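Local coordinates for flavin adenine dinucleotide synthase (Saccharomyces cerevisiae, PDB 2WSI), which transfers the adenylyl group of ATP to FMN, releasing diphosphate and forming the coenzyme FAD in the last step of its biosynthesis, at residues F113-F119 with P212-L216; I107-E111 with Y132-R136; L77-F81 with F97-R101. All blocks are in the same frame, centred on the assembly; numbering follows the deposited sequence.

In the fold
Contact 3 comes first along the chain and closes by itself: helix 64-87 meets residues 97-101, across a connection whose last residues, 89-96, are not modelled, just before strand 102-106. That strand runs directly into 107-111, which opens contact 2, and helix 114-126 then opens contact 1. Strand 129-133 brings 132-136 back beside 107-111 and closes contact 2; contact 1 closes only at 212-216, so these two cross. They also touch, through the carboxylates of Glu-117 and Asp-108. Contact 2 joins 129-133, one edge strand of the sheet, to the FAD-binding loop, contact 1 ties the following helix to the later 212-216 turn, and contact 3 lies at the surface about 27 Å, centre to centre, from contact 1.

Contact 1 of 3, residues F113-F119 with P212-L216; sequences FPTLENF and PICGL
The first turns of helix 114-126 pack against the bend that leads into the short helix 215-218, Phe-119 meeting Cys-214 and both Thr-115 and Phe-113 meeting Leu-216. Phe-119 carries its CG anti to the backbone N (chi1 -173°), which lays the ring along the 212-214 backbone. The Cys-214 backbone N lies over one face of this ring, toward its rim, 3.5 Å from Phe-119 CZ. Pro-212 O comes to the edge in the ring plane, 3.2 Å from the same CZ of Phe-119, and is also hydrogen-bonded to Gln-67. Cys-214 CB sits over the ring as a CH-pi contact. The sulfur makes an oblique sulfur-aromatic contact with the same ring and also touches a methyl, Leu-116 CD1 lying 3.8 Å from Cys-214 SG. That same SG caps the second helix through a weak bond from Leu-216 N at 3.7 Å.

The two methyls of Leu-216 are divided between partners. Leu-216 CD1 rests over a face of the Phe-113 ring, 3.7 Å from CD2 of Phe-113, while Leu-216 CD2 reaches Thr-115 CB at 3.8 Å. Thr-115 OG1 turns to Asp-276 and the backbone N of Ser-273, while CG2 faces 214-216. The chemistry is therefore apolar and aromatic: fit and dispersion hold the buried segments together, while Thr-115 OG1 and Pro-212 O find polar partners elsewhere in the fold.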
loop_
_atom_site.group_PDB
_atom_site.type_symbol
_atom_site.label_atom_id
_atom_site.label_comp_id
_atom_site.label_asym_id
_atom_site.label_seq_id
_atom_site.Cartn_x
_atom_site.Cartn_y
_atom_site.Cartn_z
ATOM N N PHE A 113 -3.598 14.165 6.805
ATOM C CA PHE A 113 -3.800 13.831 8.228
ATOM C C PHE A 113 -2.468 13.660 8.924
ATOM O O PHE A 113 -1.634 12.933 8.432
ATOM C CB PHE A 113 -4.522 12.500 8.402
ATOM C CG PHE A 113 -5.972 12.538 8.044
ATOM C CD1 PHE A 113 -6.911 12.967 8.979
ATOM C CD2 PHE A 113 -6.402 12.097 6.793
ATOM C CE1 PHE A 113 -8.265 13.004 8.666
ATOM C CE2 PHE A 113 -7.763 12.121 6.462
ATOM C CZ PHE A 113 -8.695 12.569 7.409
ATOM N N PRO A 114 -2.289 14.269 10.109
ATOM C CA PRO A 114 -1.066 14.043 10.906
ATOM C C PRO A 114 -0.845 12.569 11.261
ATOM O O PRO A 114 0.282 12.116 11.341
ATOM C CB PRO A 114 -1.308 14.844 12.187
ATOM C CG PRO A 114 -2.456 15.760 11.900
ATOM C CD PRO A 114 -3.222 15.223 10.737
ATOM N N THR A 115 -1.921 11.830 11.488
ATOM C CA THR A 115 -1.805 10.420 11.806
ATOM C C THR A 115 -1.109 9.682 10.657
ATOM O O THR A 115 -0.328 8.759 10.888
ATOM C CB THR A 115 -3.201 9.780 12.023
ATOM O OG1 THR A 115 -3.838 10.371 13.175
ATOM C CG2 THR A 115 -3.058 8.275 12.234
ATOM N N LEU A 116 -1.430 10.089 9.427
ATOM C CA LEU A 116 -0.888 9.456 8.219
ATOM C C LEU A 116 0.558 9.907 8.018
ATOM O O LEU A 116 1.416 9.105 7.715
ATOM C CB LEU A 116 -1.720 9.827 6.980
ATOM C CG LEU A 116 -1.224 9.131 5.711
ATOM C CD1 LEU A 116 -1.607 7.662 5.745
ATOM C CD2 LEU A 116 -1.725 9.799 4.445
ATOM N N GLU A 117 0.819 11.195 8.172
ATOM C CA GLU A 117 2.201 11.687 8.100
ATOM C C GLU A 117 3.093 10.915 9.064
ATOM O O GLU A 117 4.197 10.478 8.713
ATOM C CB GLU A 117 2.263 13.183 8.446
ATOM C CG GLU A 117 1.886 14.114 7.295
ATOM C CD GLU A 117 1.578 15.542 7.763
ATOM O OE1 GLU A 117 1.434 15.729 8.997
ATOM O OE2 GLU A 117 1.460 16.466 6.905
ATOM N N ASN A 118 2.617 10.726 10.280
ATOM C CA ASN A 118 3.404 10.006 11.283
ATOM C C ASN A 118 3.645 8.547 10.875
ATOM O O ASN A 118 4.735 8.014 11.048
ATOM C CB ASN A 118 2.739 10.066 12.657
ATOM C CG ASN A 118 2.892 11.428 13.324
ATOM O OD1 ASN A 118 3.816 12.173 13.027
ATOM N ND2 ASN A 118 1.974 11.758 14.212
ATOM N N PHE A 119 2.614 7.917 10.327
ATOM C CA PHE A 119 2.722 6.553 9.824
ATOM C C PHE A 119 3.724 6.442 8.667
ATOM O O PHE A 119 4.476 5.468 8.570
ATOM C CB PHE A 119 1.342 6.057 9.353
ATOM C CG PHE A 119 1.340 4.607 8.969
ATOM C CD1 PHE A 119 1.483 3.619 9.938
ATOM C CD2 PHE A 119 1.210 4.231 7.648
ATOM C CE1 PHE A 119 1.472 2.287 9.585
ATOM C CE2 PHE A 119 1.213 2.905 7.299
ATOM C CZ PHE A 119 1.341 1.934 8.264
ATOM N N PRO A 212 2.213 -3.189 10.705
ATOM C CA PRO A 212 1.403 -2.108 11.263
ATOM C C PRO A 212 0.673 -1.391 10.136
ATOM O O PRO A 212 1.234 -1.208 9.082
ATOM C CB PRO A 212 2.446 -1.177 11.899
ATOM C CG PRO A 212 3.748 -1.470 11.166
ATOM C CD PRO A 212 3.660 -2.870 10.662
ATOM N N ILE A 213 -0.558 -0.991 10.358
ATOM C CA ILE A 213 -1.324 -0.322 9.314
ATOM C C ILE A 213 -1.856 1.007 9.852
ATOM O O ILE A 213 -2.022 1.180 11.059
ATOM C CB ILE A 213 -2.499 -1.184 8.816
ATOM C CG1 ILE A 213 -3.585 -1.287 9.879
ATOM C CG2 ILE A 213 -2.026 -2.572 8.428
ATOM C CD1 ILE A 213 -4.858 -1.947 9.348
ATOM N N CYS A 214 -2.109 1.940 8.953
ATOM C CA CYS A 214 -2.463 3.276 9.373
ATOM C C CYS A 214 -3.635 3.206 10.349
ATOM O O CYS A 214 -4.645 2.575 10.064
ATOM C CB CYS A 214 -2.837 4.144 8.167
ATOM S SG CYS A 214 -3.137 5.864 8.709
ATOM N N GLY A 215 -3.514 3.876 11.489
ATOM C CA GLY A 215 -4.539 3.774 12.518
ATOM C C GLY A 215 -5.890 4.322 12.062
ATOM O O GLY A 215 -6.907 3.946 12.621
ATOM N N LEU A 216 -5.917 5.192 11.052
ATOM C CA LEU A 216 -7.207 5.668 10.543
ATOM C C LEU A 216 -8.144 4.510 10.159
ATOM O O LEU A 216 -9.367 4.618 10.324
ATOM C CB LEU A 216 -7.024 6.601 9.342
ATOM C CG LEU A 216 -6.139 7.833 9.599
ATOM C CD1 LEU A 216 -6.109 8.712 8.363
ATOM C CD2 LEU A 216 -6.622 8.628 10.815
#

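Contact 2 of 3, residues I107-E111 with Y132-R136; sequences IDQEE and YESQR. With FAD (flavin-adenine dinucleotide), chain C.
With chi1 at 72°, Ser-134 tucks OG between its own backbone N and carbonyl carbon, aiming it at the backbone of Asp-108, whose carboxylate is swung anti to its N (chi1 -165°) toward Glu-133 and Arg-136. The contact continues the parallel pairing of strands 102-106 and 129-133 past their ends, where the chain of this HUP-clan fold binds adenine. Asp-108 N donates to Ser-134 OG at 2.9 Å, and that hydroxyl in turn donates to a water, which gives its own hydrogens to Asp-108 O and Gln-135 O. A second water donates to Asp-108 OD2 and Ser-134 O and accepts a weak bond from Arg-136 N.

Arg-136 lies alongside Asp-108 and brings its guanidinium edge to the carboxylate, NE standing 3.6 Å from Asp-108 OD2 in a long salt bridge. The extended chain of Glu-133 crosses Asp-108 and places OE2 only 2.8 Å from Asp-108 OD2, while Glu-117 of the next helix approaches OD1. Such crowding would be expected to raise the proton affinity of one or more of these carboxylates, with Arg-136 offsetting part of the charge. Were an alanine here in place of Asp-108, the change would probably leave Arg-136 without its anionic mate, weak as that long bridge is, and deprive the second water of one acceptor. Ile-107 makes its hydrogen bonds to the adenine through the backbone: Ile-107 N donates to FAD N1A at 2.9 Å, nearly straight at 170°, and FAD N6A donates to Ile-107 O at 2.9 Å.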
loop_
_atom_site.group_PDB
_atom_site.type_symbol
_atom_site.label_atom_id
_atom_site.label_comp_id
_atom_site.label_asym_id
_atom_site.label_seq_id
_atom_site.Cartn_x
_atom_site.Cartn_y
_atom_site.Cartn_z
ATOM N N ILE A 107 4.121 12.757 -1.454
ATOM C CA ILE A 107 3.680 14.134 -1.620
ATOM C C ILE A 107 2.883 14.522 -0.389
ATOM O O ILE A 107 1.794 13.995 -0.149
ATOM C CB ILE A 107 2.892 14.351 -2.915
ATOM C CG1 ILE A 107 3.689 13.837 -4.126
ATOM C CG2 ILE A 107 2.559 15.849 -3.080
ATOM C CD1 ILE A 107 5.113 14.467 -4.263
ATOM N N ASP A 108 3.464 15.407 0.421
ATOM C CA ASP A 108 2.810 15.898 1.625
ATOM C C ASP A 108 2.038 17.168 1.294
ATOM O O ASP A 108 2.557 18.052 0.618
ATOM C CB ASP A 108 3.852 16.194 2.699
ATOM C CG ASP A 108 3.247 16.360 4.081
ATOM O OD1 ASP A 108 2.147 15.828 4.323
ATOM O OD2 ASP A 108 3.886 17.010 4.935
ATOM N N GLN A 109 0.807 17.269 1.790
ATOM C CA GLN A 109 -0.061 18.399 1.468
ATOM C C GLN A 109 -0.609 19.040 2.745
ATOM O O GLN A 109 -0.493 18.467 3.824
ATOM C CB GLN A 109 -1.175 17.922 0.539
ATOM C CG GLN A 109 -0.619 17.050 -0.601
ATOM C CD GLN A 109 -1.703 16.458 -1.499
ATOM O OE1 GLN A 109 -2.345 15.462 -1.155
ATOM N NE2 GLN A 109 -1.900 17.066 -2.662
ATOM N N GLU A 110 -1.193 20.231 2.634
ATOM C CA GLU A 110 -1.675 20.932 3.828
ATOM C C GLU A 110 -2.794 20.146 4.487
ATOM O O GLU A 110 -2.922 20.146 5.714
ATOM C CB GLU A 110 -2.155 22.356 3.511
ATOM C CG GLU A 110 -1.062 23.427 3.594
ATOM C CD GLU A 110 -0.639 23.763 5.028
ATOM O OE1 GLU A 110 -1.360 23.406 5.992
ATOM O OE2 GLU A 110 0.428 24.399 5.185
ATOM N N GLU A 111 -3.597 19.461 3.682
ATOM C CA GLU A 111 -4.734 18.718 4.223
ATOM C C GLU A 111 -4.399 17.275 4.615
ATOM O O GLU A 111 -5.290 16.487 4.900
ATOM C CB GLU A 111 -5.891 18.747 3.218
ATOM C CG GLU A 111 -6.388 20.169 2.966
ATOM C CD GLU A 111 -6.752 20.887 4.258
ATOM O OE1 GLU A 111 -7.550 20.335 5.051
ATOM O OE2 GLU A 111 -6.238 22.000 4.488
ATOM N N TYR A 132 11.898 11.076 -0.287
ATOM C CA TYR A 132 11.679 12.451 -0.707
ATOM C C TYR A 132 10.283 12.811 -0.248
ATOM O O TYR A 132 9.320 12.117 -0.608
ATOM C CB TYR A 132 11.750 12.567 -2.217
ATOM C CG TYR A 132 11.286 13.897 -2.774
ATOM C CD1 TYR A 132 12.168 14.963 -2.936
ATOM C CD2 TYR A 132 9.965 14.073 -3.183
ATOM C CE1 TYR A 132 11.728 16.186 -3.482
ATOM C CE2 TYR A 132 9.519 15.271 -3.729
ATOM C CZ TYR A 132 10.395 16.318 -3.880
ATOM O OH TYR A 132 9.911 17.485 -4.433
ATOM N N GLU A 133 10.161 13.870 0.553
ATOM C CA GLU A 133 8.845 14.408 0.919
ATOM C C GLU A 133 8.697 15.868 0.482
ATOM O O GLU A 133 9.426 16.742 0.959
ATOM C CB GLU A 133 8.616 14.311 2.437
ATOM C CG GLU A 133 7.271 14.925 2.869
ATOM C CD GLU A 133 6.934 14.705 4.343
ATOM O OE1 GLU A 133 7.806 14.252 5.111
ATOM O OE2 GLU A 133 5.787 15.002 4.743
ATOM N N SER A 134 7.750 16.131 -0.410
ATOM C CA SER A 134 7.446 17.494 -0.835
ATOM C C SER A 134 7.117 18.360 0.376
ATOM O O SER A 134 6.791 17.855 1.438
ATOM C CB SER A 134 6.262 17.507 -1.799
ATOM O OG SER A 134 5.064 17.228 -1.112
ATOM N N GLN A 135 7.190 19.668 0.192
ATOM C CA GLN A 135 6.922 20.630 1.256
ATOM C C GLN A 135 5.434 20.974 1.229
ATOM O O GLN A 135 4.908 21.339 0.179
ATOM C CB GLN A 135 7.763 21.893 1.038
ATOM C CG GLN A 135 9.157 21.634 0.454
ATOM C CD GLN A 135 9.194 21.648 -1.081
ATOM O OE1 GLN A 135 8.714 20.714 -1.759
ATOM N NE2 GLN A 135 9.793 22.706 -1.639
ATOM N N ARG A 136 4.734 20.847 2.354
ATOM C CA ARG A 136 3.265 20.964 2.304
ATOM C C ARG A 136 2.818 22.342 1.839
ATOM O O ARG A 136 1.932 22.458 0.984
ATOM C CB ARG A 136 2.595 20.610 3.640
ATOM C CG ARG A 136 2.867 21.577 4.776
ATOM C CD ARG A 136 2.491 20.947 6.112
ATOM N NE ARG A 136 3.600 20.189 6.678
ATOM C CZ ARG A 136 4.466 20.673 7.569
ATOM N NH1 ARG A 136 4.350 21.925 8.009
ATOM N NH2 ARG A 136 5.452 19.907 8.026
HETATM P PA FAD C . -4.915 7.728 -5.019
HETATM O O1A FAD C . -5.594 8.088 -3.726
HETATM O O2A FAD C . -4.506 8.961 -5.777
HETATM O O5B FAD C . -3.680 6.693 -4.833
HETATM C C5B FAD C . -3.208 5.995 -5.971
HETATM C C4B FAD C . -1.702 5.764 -5.811
HETATM O O4B FAD C . -1.012 6.953 -6.095
HETATM C C3B FAD C . -1.335 5.400 -4.385
HETATM O O3B FAD C . -1.397 4.012 -4.172
HETATM C C2B FAD C . 0.086 5.922 -4.286
HETATM O O2B FAD C . 0.997 4.983 -4.816
HETATM C C1B FAD C . 0.050 7.136 -5.177
HETATM N N9A FAD C . -0.240 8.314 -4.345
HETATM C C8A FAD C . -1.454 8.902 -4.090
HETATM N N7A FAD C . -1.257 9.980 -3.283
HETATM C C5A FAD C . 0.072 10.055 -3.012
HETATM C C6A FAD C . 0.826 10.923 -2.250
HETATM N N6A FAD C . 0.282 11.960 -1.587
HETATM N N1A FAD C . 2.177 10.737 -2.206
HETATM C C2A FAD C . 2.800 9.710 -2.884
HETATM N N3A FAD C . 2.040 8.824 -3.611
HETATM C C4A FAD C . 0.707 9.027 -3.688
HETATM N N1 FAD C . -3.617 10.472 -13.967
HETATM C C2 FAD C . -3.764 10.652 -15.318
HETATM O O2 FAD C . -4.874 10.894 -15.793
HETATM N N3 FAD C . -2.674 10.568 -16.147
HETATM C C4 FAD C . -1.421 10.308 -15.636
HETATM O O4 FAD C . -0.486 10.236 -16.441
HETATM C C4X FAD C . -1.263 10.125 -14.259
HETATM N N5 FAD C . -0.018 9.856 -13.696
HETATM C C5X FAD C . 0.116 9.669 -12.334
HETATM C C6 FAD C . 1.359 9.400 -11.760
HETATM C C7 FAD C . 1.469 9.246 -10.375
HETATM C C7M FAD C . 2.794 8.968 -9.725
HETATM C C8 FAD C . 0.334 9.342 -9.580
HETATM C C8M FAD C . 0.431 9.153 -8.095
HETATM C C9 FAD C . -0.897 9.598 -10.155
HETATM C C9A FAD C . -1.013 9.774 -11.520
HETATM N N10 FAD C . -2.252 10.046 -12.064
HETATM C C10 FAD C . -2.378 10.196 -13.430
HETATM C "C1'" FAD C . -3.460 10.119 -11.170
HETATM C "C2'" FAD C . -4.091 8.719 -11.002
HETATM O "O2'" FAD C . -4.335 8.062 -12.222
HETATM C "C3'" FAD C . -5.387 8.745 -10.196
HETATM O "O3'" FAD C . -6.404 9.331 -10.972
HETATM C "C4'" FAD C . -5.208 9.521 -8.906
HETATM O "O4'" FAD C . -4.033 9.099 -8.245
HETATM C "C5'" FAD C . -6.394 9.286 -7.970
HETATM O "O5'" FAD C . -6.730 7.911 -7.985
HETATM P P FAD C . -7.140 7.147 -6.627
HETATM O O1P FAD C . -7.940 8.079 -5.747
HETATM O O2P FAD C . -7.815 5.833 -6.952
HETATM O O3P FAD C . -5.804 6.720 -5.867
HETATM O O HOH W 1 3.864 19.695 -1.513
HETATM O O HOH W 2 6.256 18.635 4.139
#

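Contact 3 of 3, residues L77-F81 with F97-R101; sequences LWEYF and FPMQR
The Phe-81 ring has one face covered by Phe-97, its CA as a CH-pi contact, its CD1 offset toward the rim, and the Phe-97 ring in turn meets Leu-77 CG at its edge, near its own plane. One face of the Phe-97 ring carries CD of its neighbour Pro-98, offset toward the rim. The two phenylalanine planes meet obliquely, 54° apart. Phe-97 CD1 comes within 3.8 Å of Phe-81 CG, and the backbone N of Phe-97 reaches Phe-81 CZ at 3.5 Å. Phe-97 holds CG anti to its N (chi1 -164°), sending the ring back toward helix 64-87, where CZ meets Leu-77 CG at 4.0 Å. Trp-78 adds the third ring of the aromatic cluster: its six-membered ring approaches Phe-97 obliquely, with Trp-78 CZ3 4.1 Å from Phe-97 CD1. Pro-98 CD also reaches Phe-81, lying 4.2 Å from CD1 of that ring.

Leu-77, Trp-78 and Phe-81 sit on neighbouring turns of helix 64-87, while Phe-97 is the first residue modelled after a gap in the chain and precedes strand 102-106 by a few residues. Leu-3 and Ser-4 of helix 3-18 also touch Phe-97, so the cluster joins the two helices and the loop entering the sheet. Across the two segments ring and aliphatic surfaces meet, with the Phe-97 backbone over the Phe-81 ring, which suggests docking mainly by dispersion, with partial exclusion of water.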
loop_
_atom_site.group_PDB
_atom_site.type_symbol
_atom_site.label_atom_id
_atom_site.label_comp_id
_atom_site.label_asym_id
_atom_site.label_seq_id
_atom_site.Cartn_x
_atom_site.Cartn_y
_atom_site.Cartn_z
ATOM N N LEU A 77 12.005 -7.652 -4.374
ATOM C CA LEU A 77 13.377 -7.118 -4.324
ATOM C C LEU A 77 14.335 -8.197 -3.772
ATOM O O LEU A 77 15.476 -8.382 -4.251
ATOM C CB LEU A 77 13.398 -5.843 -3.462
ATOM C CG LEU A 77 14.750 -5.158 -3.365
ATOM C CD1 LEU A 77 15.211 -4.783 -4.751
ATOM C CD2 LEU A 77 14.689 -3.914 -2.438
ATOM N N TRP A 78 13.872 -8.917 -2.762
ATOM C CA TRP A 78 14.660 -10.012 -2.193
ATOM C C TRP A 78 14.962 -11.038 -3.304
ATOM O O TRP A 78 16.124 -11.398 -3.563
ATOM C CB TRP A 78 13.880 -10.677 -1.077
ATOM C CG TRP A 78 14.629 -11.770 -0.361
ATOM C CD1 TRP A 78 14.296 -13.114 -0.307
ATOM C CD2 TRP A 78 15.804 -11.618 0.447
ATOM N NE1 TRP A 78 15.210 -13.798 0.478
ATOM C CE2 TRP A 78 16.142 -12.902 0.951
ATOM C CE3 TRP A 78 16.626 -10.526 0.769
ATOM C CZ2 TRP A 78 17.267 -13.115 1.761
ATOM C CZ3 TRP A 78 17.737 -10.740 1.574
ATOM C CH2 TRP A 78 18.049 -12.025 2.061
ATOM N N GLU A 79 13.911 -11.497 -3.968
ATOM C CA GLU A 79 14.087 -12.479 -5.057
ATOM C C GLU A 79 14.988 -11.948 -6.193
ATOM O O GLU A 79 15.805 -12.673 -6.751
ATOM C CB GLU A 79 12.705 -12.919 -5.592
ATOM C CG GLU A 79 12.777 -14.012 -6.658
ATOM C CD GLU A 79 11.442 -14.719 -6.877
ATOM O OE1 GLU A 79 10.635 -14.793 -5.927
ATOM O OE2 GLU A 79 11.209 -15.191 -8.007
ATOM N N TYR A 80 14.864 -10.666 -6.507
ATOM C CA TYR A 80 15.618 -10.023 -7.588
ATOM C C TYR A 80 17.120 -10.124 -7.346
ATOM O O TYR A 80 17.927 -10.343 -8.254
ATOM C CB TYR A 80 15.212 -8.542 -7.666
ATOM C CG TYR A 80 16.133 -7.635 -8.461
ATOM C CD1 TYR A 80 16.041 -7.564 -9.850
ATOM C CD2 TYR A 80 17.060 -6.817 -7.821
ATOM C CE1 TYR A 80 16.869 -6.721 -10.592
ATOM C CE2 TYR A 80 17.893 -5.947 -8.550
ATOM C CZ TYR A 80 17.790 -5.913 -9.934
ATOM O OH TYR A 80 18.588 -5.072 -10.671
ATOM N N PHE A 81 17.494 -9.968 -6.099
ATOM C CA PHE A 81 18.894 -10.025 -5.758
ATOM C C PHE A 81 19.476 -11.396 -6.131
ATOM O O PHE A 81 20.579 -11.491 -6.656
ATOM C CB PHE A 81 19.056 -9.754 -4.286
ATOM C CG PHE A 81 20.440 -9.981 -3.784
ATOM C CD1 PHE A 81 21.459 -9.063 -4.058
ATOM C CD2 PHE A 81 20.730 -11.104 -3.034
ATOM C CE1 PHE A 81 22.750 -9.271 -3.580
ATOM C CE2 PHE A 81 22.017 -11.317 -2.548
ATOM C CZ PHE A 81 23.027 -10.394 -2.833
ATOM N N PHE A 97 23.746 -8.428 -0.024
ATOM C CA PHE A 97 22.655 -7.503 -0.348
ATOM C C PHE A 97 23.131 -6.075 -0.100
ATOM O O PHE A 97 23.770 -5.804 0.920
ATOM C CB PHE A 97 21.421 -7.820 0.497
ATOM C CG PHE A 97 20.159 -7.192 -0.017
ATOM C CD1 PHE A 97 19.311 -7.901 -0.873
ATOM C CD2 PHE A 97 19.808 -5.893 0.356
ATOM C CE1 PHE A 97 18.146 -7.331 -1.359
ATOM C CE2 PHE A 97 18.625 -5.316 -0.116
ATOM C CZ PHE A 97 17.795 -6.048 -0.989
ATOM N N PRO A 98 22.853 -5.160 -1.043
ATOM C CA PRO A 98 23.455 -3.824 -0.906
ATOM C C PRO A 98 22.943 -3.090 0.327
ATOM O O PRO A 98 21.761 -3.211 0.672
ATOM C CB PRO A 98 23.014 -3.071 -2.173
ATOM C CG PRO A 98 22.078 -3.959 -2.904
ATOM C CD PRO A 98 21.990 -5.294 -2.230
ATOM N N MET A 99 23.825 -2.340 0.987
ATOM C CA MET A 99 23.427 -1.579 2.164
ATOM C C MET A 99 23.030 -0.166 1.724
ATOM O O MET A 99 23.877 0.696 1.517
ATOM C CB MET A 99 24.556 -1.559 3.210
ATOM C CG MET A 99 24.134 -1.008 4.587
ATOM S SD MET A 99 23.309 -2.149 5.759
ATOM C CE MET A 99 24.620 -3.205 6.362
ATOM N N GLN A 100 21.728 0.050 1.581
ATOM C CA GLN A 100 21.185 1.294 1.069
ATOM C C GLN A 100 19.690 1.411 1.397
ATOM O O GLN A 100 19.094 0.491 1.954
ATOM C CB GLN A 100 21.345 1.341 -0.453
ATOM C CG GLN A 100 20.526 0.259 -1.174
ATOM C CD GLN A 100 20.405 0.543 -2.651
ATOM O OE1 GLN A 100 21.210 0.061 -3.437
ATOM N NE2 GLN A 100 19.403 1.357 -3.037
ATOM N N ARG A 101 19.086 2.530 1.003
ATOM C CA ARG A 101 17.655 2.761 1.221
ATOM C C ARG A 101 16.895 2.746 -0.112
ATOM O O ARG A 101 17.482 2.964 -1.169
ATOM C CB ARG A 101 17.456 4.102 1.931
ATOM C CG ARG A 101 18.285 4.197 3.222
ATOM C CD ARG A 101 17.922 5.390 4.065
ATOM N NE ARG A 101 18.280 6.629 3.392
ATOM C CZ ARG A 101 18.107 7.845 3.902
ATOM N NH1 ARG A 101 17.589 8.001 5.118
ATOM N NH2 ARG A 101 18.470 8.905 3.197
#